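Local coordinates for protein xyloglucan-specific endo-beta-1,4-glucanase GH12 (PDB 4NPR) that probably hydrolyses internal beta-1,4-glucosidic linkages of xyloglucan with retention of the beta configuration, as a family 12 glycoside hydrolase built on a beta-jelly roll, at residues V34-N43 with Q56-N66; A119-S130 with L214-P225. All blocks are in the same frame, centred on the assembly; numbering follows the deposited sequence.

Interaction 1: residues V34-N43 with Q56-N66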
loop_
_atom_site.group_PDB
_atom_site.type_symbol
_atom_site.label_atom_id
_atom_site.label_comp_id
_atom_site.label_asym_id
_atom_site.label_seq_id
_atom_site.Cartn_x
_atom_site.Cartn_y
_atom_site.Cartn_z
ATOM N N VAL A 34 -8.450 5.832 -13.282
ATOM C CA VAL A 34 -8.401 7.183 -13.827
ATOM C C VAL A 34 -7.024 7.706 -13.548
ATOM O O VAL A 34 -6.404 7.317 -12.575
ATOM C CB VAL A 34 -9.418 8.153 -13.175
ATOM C CG1 VAL A 34 -10.748 8.097 -13.888
ATOM C CG2 VAL A 34 -9.607 7.874 -11.678
ATOM N N THR A 35 -6.568 8.603 -14.394
ATOM C CA THR A 35 -5.245 9.162 -14.339
ATOM C C THR A 35 -5.361 10.620 -13.901
ATOM O O THR A 35 -6.171 11.346 -14.430
ATOM C CB THR A 35 -4.639 9.095 -15.759
ATOM O OG1 THR A 35 -4.567 7.720 -16.174
ATOM C CG2 THR A 35 -3.252 9.782 -15.845
ATOM N N GLU A 36 -4.561 11.078 -12.948
ATOM C CA GLU A 36 -4.630 12.473 -12.539
ATOM C C GLU A 36 -3.249 12.919 -12.164
ATOM O O GLU A 36 -2.613 12.347 -11.293
ATOM C CB GLU A 36 -5.547 12.668 -11.331
ATOM C CG GLU A 36 -6.911 11.996 -11.394
ATOM C CD GLU A 36 -7.969 12.704 -12.274
ATOM O OE1 GLU A 36 -7.715 13.817 -12.833
ATOM O OE2 GLU A 36 -9.082 12.110 -12.384
ATOM N N GLY A 37 -2.787 13.975 -12.782
ATOM C CA GLY A 37 -1.421 14.427 -12.574
ATOM C C GLY A 37 -0.473 13.256 -12.688
ATOM O O GLY A 37 -0.386 12.587 -13.723
ATOM N N ASN A 38 0.219 12.990 -11.602
ATOM C CA ASN A 38 1.192 11.923 -11.609
ATOM C C ASN A 38 0.718 10.642 -11.016
ATOM O O ASN A 38 1.529 9.790 -10.746
ATOM C CB ASN A 38 2.433 12.402 -10.897
ATOM C CG ASN A 38 3.046 13.547 -11.610
ATOM O OD1 ASN A 38 3.264 13.490 -12.821
ATOM N ND2 ASN A 38 3.294 14.614 -10.888
ATOM N N TYR A 39 -0.590 10.478 -10.876
ATOM C CA TYR A 39 -1.152 9.286 -10.255
ATOM C C TYR A 39 -2.097 8.580 -11.243
ATOM O O TYR A 39 -2.561 9.184 -12.193
ATOM C CB TYR A 39 -1.871 9.646 -8.938
ATOM C CG TYR A 39 -0.988 10.369 -7.918
ATOM C CD1 TYR A 39 -0.118 9.650 -7.088
ATOM C CD2 TYR A 39 -1.003 11.785 -7.781
ATOM C CE1 TYR A 39 0.693 10.278 -6.150
ATOM C CE2 TYR A 39 -0.187 12.424 -6.826
ATOM C CZ TYR A 39 0.661 11.656 -6.025
ATOM O OH TYR A 39 1.487 12.228 -5.082
ATOM N N ILE A 40 -2.270 7.275 -11.066
ATOM C CA ILE A 40 -3.382 6.543 -11.608
ATOM C C ILE A 40 -4.010 5.928 -10.375
ATOM O O ILE A 40 -3.317 5.326 -9.527
ATOM C CB ILE A 40 -2.941 5.448 -12.581
ATOM C CG1 ILE A 40 -2.319 6.060 -13.849
ATOM C CG2 ILE A 40 -4.128 4.603 -13.036
ATOM C CD1 ILE A 40 -1.499 5.074 -14.660
ATOM N N LEU A 41 -5.307 6.135 -10.230
ATOM C CA LEU A 41 -6.037 5.648 -9.092
ATOM C C LEU A 41 -6.811 4.449 -9.567
ATOM O O LEU A 41 -7.506 4.533 -10.564
ATOM C CB LEU A 41 -6.974 6.735 -8.574
ATOM C CG LEU A 41 -7.894 6.424 -7.403
ATOM C CD1 LEU A 41 -7.118 6.314 -6.103
ATOM C CD2 LEU A 41 -8.914 7.543 -7.234
ATOM N N TYR A 42 -6.728 3.355 -8.831
ATOM C CA TYR A 42 -7.240 2.048 -9.265
ATOM C C TYR A 42 -8.239 1.515 -8.278
ATOM O O TYR A 42 -8.044 1.668 -7.097
ATOM C CB TYR A 42 -6.115 1.007 -9.290
ATOM C CG TYR A 42 -5.039 1.191 -10.320
ATOM C CD1 TYR A 42 -5.190 0.650 -11.615
ATOM C CD2 TYR A 42 -3.836 1.862 -10.009
ATOM C CE1 TYR A 42 -4.188 0.777 -12.567
ATOM C CE2 TYR A 42 -2.822 2.000 -10.968
ATOM C CZ TYR A 42 -3.006 1.445 -12.235
ATOM O OH TYR A 42 -2.055 1.548 -13.207
ATOM N N ASN A 43 -9.270 0.861 -8.775
ATOM C CA ASN A 43 -10.218 0.106 -7.965
ATOM C C ASN A 43 -9.600 -1.294 -7.697
ATOM O O ASN A 43 -9.511 -1.736 -6.535
ATOM C CB ASN A 43 -11.562 0.018 -8.723
ATOM C CG ASN A 43 -12.754 -0.227 -7.833
ATOM O OD1 ASN A 43 -12.821 0.199 -6.705
ATOM N ND2 ASN A 43 -13.731 -0.887 -8.381
ATOM N N GLN A 56 -17.350 -2.996 -4.415
ATOM C CA GLN A 56 -16.523 -1.882 -4.012
ATOM C C GLN A 56 -16.409 -0.876 -5.125
ATOM O O GLN A 56 -16.144 -1.273 -6.240
ATOM C CB GLN A 56 -15.118 -2.384 -3.663
ATOM C CG GLN A 56 -14.041 -1.318 -3.480
ATOM C CD GLN A 56 -12.818 -1.912 -2.843
ATOM O OE1 GLN A 56 -12.773 -3.129 -2.581
ATOM N NE2 GLN A 56 -11.803 -1.067 -2.572
ATOM N N CYS A 57 -16.570 0.407 -4.761
ATOM C CA CYS A 57 -16.447 1.574 -5.653
ATOM C C CYS A 57 -15.439 2.569 -5.117
ATOM O O CYS A 57 -15.381 2.864 -3.921
ATOM C CB CYS A 57 -17.784 2.309 -5.798
ATOM S SG CYS A 57 -19.127 1.232 -6.360
ATOM N N THR A 58 -14.654 3.110 -6.028
ATOM C CA THR A 58 -13.578 4.024 -5.694
ATOM C C THR A 58 -13.905 5.389 -6.281
ATOM O O THR A 58 -14.451 5.492 -7.377
ATOM C CB THR A 58 -12.258 3.437 -6.228
ATOM O OG1 THR A 58 -11.886 2.351 -5.398
ATOM C CG2 THR A 58 -11.125 4.425 -6.210
ATOM N N THR A 59 -13.578 6.460 -5.566
ATOM C CA THR A 59 -13.898 7.820 -6.069
ATOM C C THR A 59 -12.726 8.761 -5.994
ATOM O O THR A 59 -12.158 8.982 -4.961
ATOM C CB THR A 59 -15.070 8.453 -5.277
ATOM O OG1 THR A 59 -16.235 7.617 -5.379
ATOM C CG2 THR A 59 -15.402 9.906 -5.780
ATOM N N PHE A 60 -12.384 9.351 -7.115
ATOM C CA PHE A 60 -11.431 10.424 -7.134
ATOM C C PHE A 60 -12.192 11.694 -6.847
ATOM O O PHE A 60 -13.244 11.902 -7.414
ATOM C CB PHE A 60 -10.788 10.513 -8.497
ATOM C CG PHE A 60 -10.121 11.817 -8.759
ATOM C CD1 PHE A 60 -8.915 12.115 -8.167
ATOM C CD2 PHE A 60 -10.698 12.746 -9.621
ATOM C CE1 PHE A 60 -8.272 13.310 -8.426
ATOM C CE2 PHE A 60 -10.067 13.951 -9.890
ATOM C CZ PHE A 60 -8.849 14.236 -9.295
ATOM N N GLU A 61 -11.645 12.545 -5.982
ATOM C CA GLU A 61 -12.282 13.796 -5.623
ATOM C C GLU A 61 -11.596 14.978 -6.266
ATOM O O GLU A 61 -12.241 15.760 -6.943
ATOM C CB GLU A 61 -12.238 14.020 -4.117
ATOM C CG GLU A 61 -13.589 13.971 -3.471
ATOM C CD GLU A 61 -13.985 12.565 -3.168
ATOM O OE1 GLU A 61 -13.172 11.885 -2.489
ATOM O OE2 GLU A 61 -15.101 12.172 -3.589
ATOM N N SER A 62 -10.291 15.118 -6.028
ATOM C CA SER A 62 -9.566 16.304 -6.435
ATOM C C SER A 62 -8.071 16.113 -6.395
ATOM O O SER A 62 -7.567 15.200 -5.768
ATOM C CB SER A 62 -9.944 17.481 -5.528
ATOM O OG SER A 62 -9.546 17.260 -4.187
ATOM N N LEU A 63 -7.367 17.006 -7.065
ATOM C CA LEU A 63 -5.921 16.944 -7.159
ATOM C C LEU A 63 -5.451 18.382 -7.046
ATOM O O LEU A 63 -6.035 19.290 -7.626
ATOM C CB LEU A 63 -5.485 16.326 -8.496
ATOM C CG LEU A 63 -3.977 16.328 -8.787
ATOM C CD1 LEU A 63 -3.182 15.536 -7.756
ATOM C CD2 LEU A 63 -3.650 15.809 -10.183
ATOM N N SER A 64 -4.375 18.588 -6.315
ATOM C CA SER A 64 -3.972 19.915 -5.974
ATOM C C SER A 64 -2.467 19.853 -5.790
ATOM O O SER A 64 -1.967 19.310 -4.784
ATOM C CB SER A 64 -4.696 20.291 -4.678
ATOM O OG SER A 64 -4.260 21.530 -4.185
ATOM N N GLY A 65 -1.747 20.403 -6.761
ATOM C CA GLY A 65 -0.298 20.228 -6.855
ATOM C C GLY A 65 -0.038 18.750 -7.027
ATOM O O GLY A 65 -0.649 18.133 -7.897
ATOM N N ASN A 66 0.800 18.163 -6.164
ATOM C CA ASN A 66 0.978 16.701 -6.175
ATOM C C ASN A 66 0.210 15.955 -5.083
ATOM O O ASN A 66 0.564 14.842 -4.760
ATOM C CB ASN A 66 2.452 16.306 -6.158
ATOM C CG ASN A 66 2.704 15.018 -6.954
ATOM O OD1 ASN A 66 2.108 14.799 -8.037
ATOM N ND2 ASN A 66 3.562 14.150 -6.420
#

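Interaction 2: residues A119-S130 with L214-P225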
loop_
_atom_site.group_PDB
_atom_site.type_symbol
_atom_site.label_atom_id
_atom_site.label_comp_id
_atom_site.label_asym_id
_atom_site.label_seq_id
_atom_site.Cartn_x
_atom_site.Cartn_y
_atom_site.Cartn_z
ATOM N N ALA A 119 -8.983 -5.307 7.314
ATOM C CA ALA A 119 -8.407 -4.516 6.214
ATOM C C ALA A 119 -7.103 -3.996 6.691
ATOM O O ALA A 119 -6.906 -3.853 7.891
ATOM C CB ALA A 119 -9.287 -3.329 5.872
ATOM N N ASP A 120 -6.206 -3.750 5.758
ATOM C CA ASP A 120 -5.004 -2.965 6.026
ATOM C C ASP A 120 -4.989 -1.673 5.220
ATOM O O ASP A 120 -5.753 -1.527 4.257
ATOM C CB ASP A 120 -3.696 -3.773 5.815
ATOM C CG ASP A 120 -3.401 -4.094 4.358
ATOM O OD1 ASP A 120 -3.262 -3.189 3.506
ATOM O OD2 ASP A 120 -3.260 -5.284 4.064
ATOM N N VAL A 121 -4.162 -0.729 5.694
ATOM C CA VAL A 121 -3.852 0.515 5.015
ATOM C C VAL A 121 -2.341 0.545 4.870
ATOM O O VAL A 121 -1.628 0.480 5.844
ATOM C CB VAL A 121 -4.325 1.759 5.802
ATOM C CG1 VAL A 121 -4.150 3.024 4.957
ATOM C CG2 VAL A 121 -5.780 1.610 6.234
ATOM N N ALA A 122 -1.856 0.684 3.642
ATOM C CA ALA A 122 -0.514 0.294 3.321
ATOM C C ALA A 122 -0.015 1.023 2.087
ATOM O O ALA A 122 -0.793 1.274 1.141
ATOM C CB ALA A 122 -0.479 -1.205 3.079
ATOM N N TYR A 123 1.266 1.410 2.163
ATOM C CA TYR A 123 2.114 1.584 1.013
ATOM C C TYR A 123 2.521 0.201 0.541
ATOM O O TYR A 123 2.738 -0.704 1.356
ATOM C CB TYR A 123 3.411 2.343 1.298
ATOM C CG TYR A 123 3.258 3.743 1.773
ATOM C CD1 TYR A 123 3.030 4.022 3.128
ATOM C CD2 TYR A 123 3.354 4.792 0.902
ATOM C CE1 TYR A 123 2.885 5.325 3.580
ATOM C CE2 TYR A 123 3.240 6.101 1.336
ATOM C CZ TYR A 123 2.984 6.373 2.673
ATOM O OH TYR A 123 2.879 7.699 3.110
ATOM N N ASP A 124 2.625 0.087 -0.791
ATOM C CA ASP A 124 3.159 -1.046 -1.501
ATOM C C ASP A 124 4.195 -0.576 -2.539
ATOM O O ASP A 124 3.846 0.050 -3.526
ATOM C CB ASP A 124 2.013 -1.745 -2.191
ATOM C CG ASP A 124 2.186 -3.232 -2.229
ATOM O OD1 ASP A 124 3.181 -3.733 -1.660
ATOM O OD2 ASP A 124 1.316 -3.907 -2.813
ATOM N N MET A 125 5.468 -0.858 -2.291
ATOM C CA MET A 125 6.556 -0.453 -3.156
ATOM C C MET A 125 7.319 -1.668 -3.676
ATOM O O MET A 125 7.655 -2.578 -2.925
ATOM C CB MET A 125 7.509 0.427 -2.393
ATOM C CG MET A 125 6.861 1.666 -1.826
ATOM S SD MET A 125 8.096 2.557 -0.869
ATOM C CE MET A 125 7.919 1.717 0.699
ATOM N N PHE A 126 7.628 -1.646 -4.959
ATOM C CA PHE A 126 8.101 -2.802 -5.662
ATOM C C PHE A 126 9.479 -2.552 -6.251
ATOM O O PHE A 126 9.738 -1.459 -6.776
ATOM C CB PHE A 126 7.114 -3.090 -6.765
ATOM C CG PHE A 126 5.824 -3.657 -6.277
ATOM C CD1 PHE A 126 5.734 -5.001 -5.951
ATOM C CD2 PHE A 126 4.715 -2.838 -6.096
ATOM C CE1 PHE A 126 4.550 -5.533 -5.485
ATOM C CE2 PHE A 126 3.521 -3.356 -5.654
ATOM C CZ PHE A 126 3.432 -4.717 -5.336
ATOM N N LEU A 127 10.365 -3.554 -6.130
ATOM C CA LEU A 127 11.683 -3.502 -6.729
ATOM C C LEU A 127 11.843 -4.466 -7.880
ATOM O O LEU A 127 11.111 -5.473 -7.976
ATOM C CB LEU A 127 12.719 -3.847 -5.711
ATOM C CG LEU A 127 12.649 -2.920 -4.531
ATOM C CD1 LEU A 127 13.703 -3.321 -3.519
ATOM C CD2 LEU A 127 12.867 -1.515 -5.022
ATOM N N SER A 128 12.793 -4.154 -8.768
ATOM C CA SER A 128 13.153 -5.056 -9.857
ATOM C C SER A 128 14.606 -4.896 -10.242
ATOM O O SER A 128 15.234 -3.876 -9.909
ATOM C CB SER A 128 12.263 -4.867 -11.052
ATOM O OG SER A 128 12.404 -6.000 -11.884
ATOM N N THR A 129 15.137 -5.915 -10.923
ATOM C CA THR A 129 16.539 -5.923 -11.346
ATOM C C THR A 129 16.771 -5.063 -12.597
ATOM O O THR A 129 17.901 -4.616 -12.842
ATOM C CB THR A 129 17.084 -7.364 -11.603
ATOM O OG1 THR A 129 16.388 -7.994 -12.699
ATOM C CG2 THR A 129 16.943 -8.234 -10.360
ATOM N N SER A 130 15.727 -4.808 -13.380
ATOM C CA SER A 130 15.832 -3.847 -14.494
ATOM C C SER A 130 14.590 -2.960 -14.483
ATOM O O SER A 130 13.574 -3.364 -13.911
ATOM C CB SER A 130 15.951 -4.585 -15.829
ATOM O OG SER A 130 14.727 -5.249 -16.151
ATOM N N LEU A 214 19.244 -2.504 -7.003
ATOM C CA LEU A 214 17.903 -2.749 -7.505
ATOM C C LEU A 214 17.233 -1.440 -7.867
ATOM O O LEU A 214 17.629 -0.392 -7.357
ATOM C CB LEU A 214 17.064 -3.509 -6.472
ATOM C CG LEU A 214 17.587 -4.912 -6.091
ATOM C CD1 LEU A 214 16.877 -5.444 -4.846
ATOM C CD2 LEU A 214 17.469 -5.933 -7.228
ATOM N N TYR A 215 16.234 -1.528 -8.746
ATOM C CA TYR A 215 15.384 -0.399 -9.182
ATOM C C TYR A 215 14.084 -0.302 -8.402
ATOM O O TYR A 215 13.365 -1.265 -8.324
ATOM C CB TYR A 215 14.985 -0.550 -10.661
ATOM C CG TYR A 215 16.126 -0.377 -11.629
ATOM C CD1 TYR A 215 16.914 -1.464 -12.024
ATOM C CD2 TYR A 215 16.450 0.890 -12.135
ATOM C CE1 TYR A 215 17.991 -1.288 -12.901
ATOM C CE2 TYR A 215 17.517 1.083 -13.014
ATOM C CZ TYR A 215 18.289 0.001 -13.391
ATOM O OH TYR A 215 19.332 0.200 -14.262
ATOM N N LEU A 216 13.755 0.876 -7.874
ATOM C CA LEU A 216 12.381 1.170 -7.392
ATOM C C LEU A 216 11.495 1.345 -8.595
ATOM O O LEU A 216 11.766 2.231 -9.354
ATOM C CB LEU A 216 12.374 2.470 -6.555
ATOM C CG LEU A 216 11.068 3.032 -5.950
ATOM C CD1 LEU A 216 10.210 1.975 -5.267
ATOM C CD2 LEU A 216 11.420 4.120 -4.934
ATOM N N VAL A 217 10.478 0.510 -8.805
ATOM C CA VAL A 217 9.617 0.623 -10.016
ATOM C C VAL A 217 8.106 0.911 -9.859
ATOM O O VAL A 217 7.428 1.176 -10.869
ATOM C CB VAL A 217 9.747 -0.593 -10.970
ATOM C CG1 VAL A 217 11.208 -0.897 -11.236
ATOM C CG2 VAL A 217 9.015 -1.831 -10.442
ATOM N N ASP A 218 7.585 0.828 -8.633
ATOM C CA ASP A 218 6.173 1.132 -8.352
ATOM C C ASP A 218 6.096 1.651 -6.894
ATOM O O ASP A 218 6.712 1.068 -6.017
ATOM C CB ASP A 218 5.272 -0.123 -8.552
ATOM C CG ASP A 218 4.715 -0.275 -10.021
ATOM O OD1 ASP A 218 3.759 0.467 -10.415
ATOM O OD2 ASP A 218 5.206 -1.177 -10.767
ATOM N N VAL A 219 5.379 2.763 -6.667
ATOM C CA VAL A 219 5.043 3.247 -5.330
ATOM C C VAL A 219 3.541 3.551 -5.229
ATOM O O VAL A 219 3.046 4.548 -5.752
ATOM C CB VAL A 219 5.831 4.506 -4.970
ATOM C CG1 VAL A 219 5.507 4.967 -3.552
ATOM C CG2 VAL A 219 7.298 4.233 -5.113
ATOM N N GLN A 220 2.843 2.688 -4.504
ATOM C CA GLN A 220 1.392 2.662 -4.472
ATOM C C GLN A 220 0.901 2.771 -3.027
ATOM O O GLN A 220 1.485 2.164 -2.153
ATOM C CB GLN A 220 0.926 1.342 -5.023
ATOM C CG GLN A 220 1.476 1.040 -6.396
ATOM C CD GLN A 220 0.852 -0.219 -6.947
ATOM O OE1 GLN A 220 1.233 -1.332 -6.592
ATOM N NE2 GLN A 220 -0.157 -0.047 -7.781
ATOM N N ALA A 221 -0.148 3.542 -2.777
ATOM C CA ALA A 221 -0.714 3.642 -1.420
ATOM C C ALA A 221 -2.266 3.486 -1.458
ATOM O O ALA A 221 -2.942 4.165 -2.241
ATOM C CB ALA A 221 -0.300 4.945 -0.748
ATOM N N GLY A 222 -2.786 2.546 -0.647
ATOM C CA GLY A 222 -4.202 2.267 -0.578
ATOM C C GLY A 222 -4.602 1.381 0.597
ATOM O O GLY A 222 -3.956 1.379 1.659
ATOM N N THR A 223 -5.674 0.616 0.407
ATOM C CA THR A 223 -6.141 -0.268 1.447
ATOM C C THR A 223 -6.441 -1.664 0.881
ATOM O O THR A 223 -6.918 -1.770 -0.250
ATOM C CB THR A 223 -7.401 0.309 2.138
ATOM O OG1 THR A 223 -7.908 -0.620 3.121
ATOM C CG2 THR A 223 -8.443 0.592 1.139
ATOM N N GLU A 224 -6.160 -2.711 1.676
ATOM C CA GLU A 224 -6.488 -4.119 1.312
ATOM C C GLU A 224 -7.521 -4.652 2.279
ATOM O O GLU A 224 -7.202 -4.949 3.431
ATOM C CB GLU A 224 -5.265 -5.060 1.386
ATOM C CG GLU A 224 -4.264 -4.909 0.271
ATOM C CD GLU A 224 -3.019 -5.818 0.459
ATOM O OE1 GLU A 224 -2.605 -6.009 1.625
ATOM O OE2 GLU A 224 -2.416 -6.293 -0.553
ATOM N N PRO A 225 -8.757 -4.770 1.830
ATOM C CA PRO A 225 -9.791 -5.307 2.691
ATOM C C PRO A 225 -9.956 -6.837 2.633
ATOM O O PRO A 225 -9.802 -7.444 1.564
ATOM C CB PRO A 225 -11.035 -4.620 2.165
ATOM C CG PRO A 225 -10.785 -4.468 0.720
ATOM C CD PRO A 225 -9.317 -4.125 0.629
#

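Interaction 1: residues V34-N43 with Q56-N66
Glu36 lies flat on the ring of Phe60, and this stack is the centre of a face-to-face contact in which the hairpin 33-36/39-42 of one sheet covers strand 53-64 of the other. The glutamate chain bends at its second torsion (chi2 -77°), which folds the carboxylate over the ring with the two planes only 9° apart. CG makes a CH-pi contact, 3.6 Å from the centroid of the Phe60 ring, while OE2 hangs over the rim, 3.3 Å from Phe60 CE2. The backbone N of Ser62 approaches the opposite face. Leu41 meets the base of the same residue, its CD2 3.7 Å from Phe60 CB, and points its branched end at the methyl of Thr58. Leu63 CD2 tucks under the type II' turn, 3.3 Å from Gly37 N.

Polar groups seal both ends. Beyond strand 39-42, Asn43 swings CG away from its backbone N (chi1 -157°), and its amide spans two residues: OD1 accepts from Thr58 OG1 at 2.7 Å, and ND2 donates to Gln56 O at 3.2 Å, with that oxygen lying in the amide plane. Thr72 also bonds Thr58 OG1, and Asp29 O takes a second bond from Asn43 ND2. At the turn end, Tyr39 OH donates to Asn66 O at 2.8 Å in the carbonyl plane, and Val240 N is a further partner of that hydroxyl. Asn38 ND2 bonds Asn66 OD1 from above its carbonyl plane, the two amides being steeply inclined to each other.

The two segments are joined through side chains, with no bond running backbone to backbone. Glu36 CG supplies the CH-pi part; the carboxylate probably adds mainly shape and dispersion. Bonds of buried Asn43 and Tyr39 secure the contact's two ends, on strand 53-64 and its following turn.

Interaction 2: residues A119-S130 with L214-P225
Strands 119-128 and 215-225 run antiparallel as neighbours in one sheet, with Ala122 and Gly222 a hydrogen-bonded pair and Val217 an extra residue that makes a beta bulge opposite Phe126. Asp120 and Glu224 project from the same face, where their carboxylates meet obliquely, Asp120 OD2 2.6 Å from Glu224 OE1. Asp120 places CG between backbone N and carbonyl carbon (chi1 70°), bringing the acid over the neighbouring strand. Its carbonyl O is gripped twice, by Glu224 N and, from the opposite face of the carbonyl plane, by Thr223 OG1 at 2.6 Å; Tyr112 OH also bonds that hydroxyl.

On this face too, Gln220 sets OE1 at the edge of the Phe126 ring, 3.2 Å from CE2, while His135 stacks on that ring. The other face is mainly apolar: Met125 and Val219 lie side by side (CG to CG1, 4.0 Å). At the strand's end Leu127 meets Leu214, of the loop before 215-225, at about a right angle. Tyr123 turns its ring edge-to-face with Trp108 and bonds Ser106 through OH.

The pair separates two chemistries: a mainly apolar side packed against strand 231-240 of the other sheet, and an acidic, aromatic side consistent with the family 12 substrate cleft.

Overall arrangement
The two interactions illustrate two of the ways a jelly roll is held together: interaction 1 packs one sheet on the other, and interaction 2 bonds adjacent strands within a sheet. Their centres lie about 16 Å apart, and 34-66 is complete before 119-225 begins. The larger sheet is common to both: strand 87-97 separates its marginal hairpin 33-36/39-42 from strand 215-226, which pairs with 117-128. Gln56 OE1, hydrogen-bonded to Ser85 OG and Trp76 NE1, also packs on Pro225 CG, 4.1 Å away, so the contacts touch directly. One contact thus lies at the sandwich's margin and the other at the middle of the sheet whose concave face probably forms the substrate cleft.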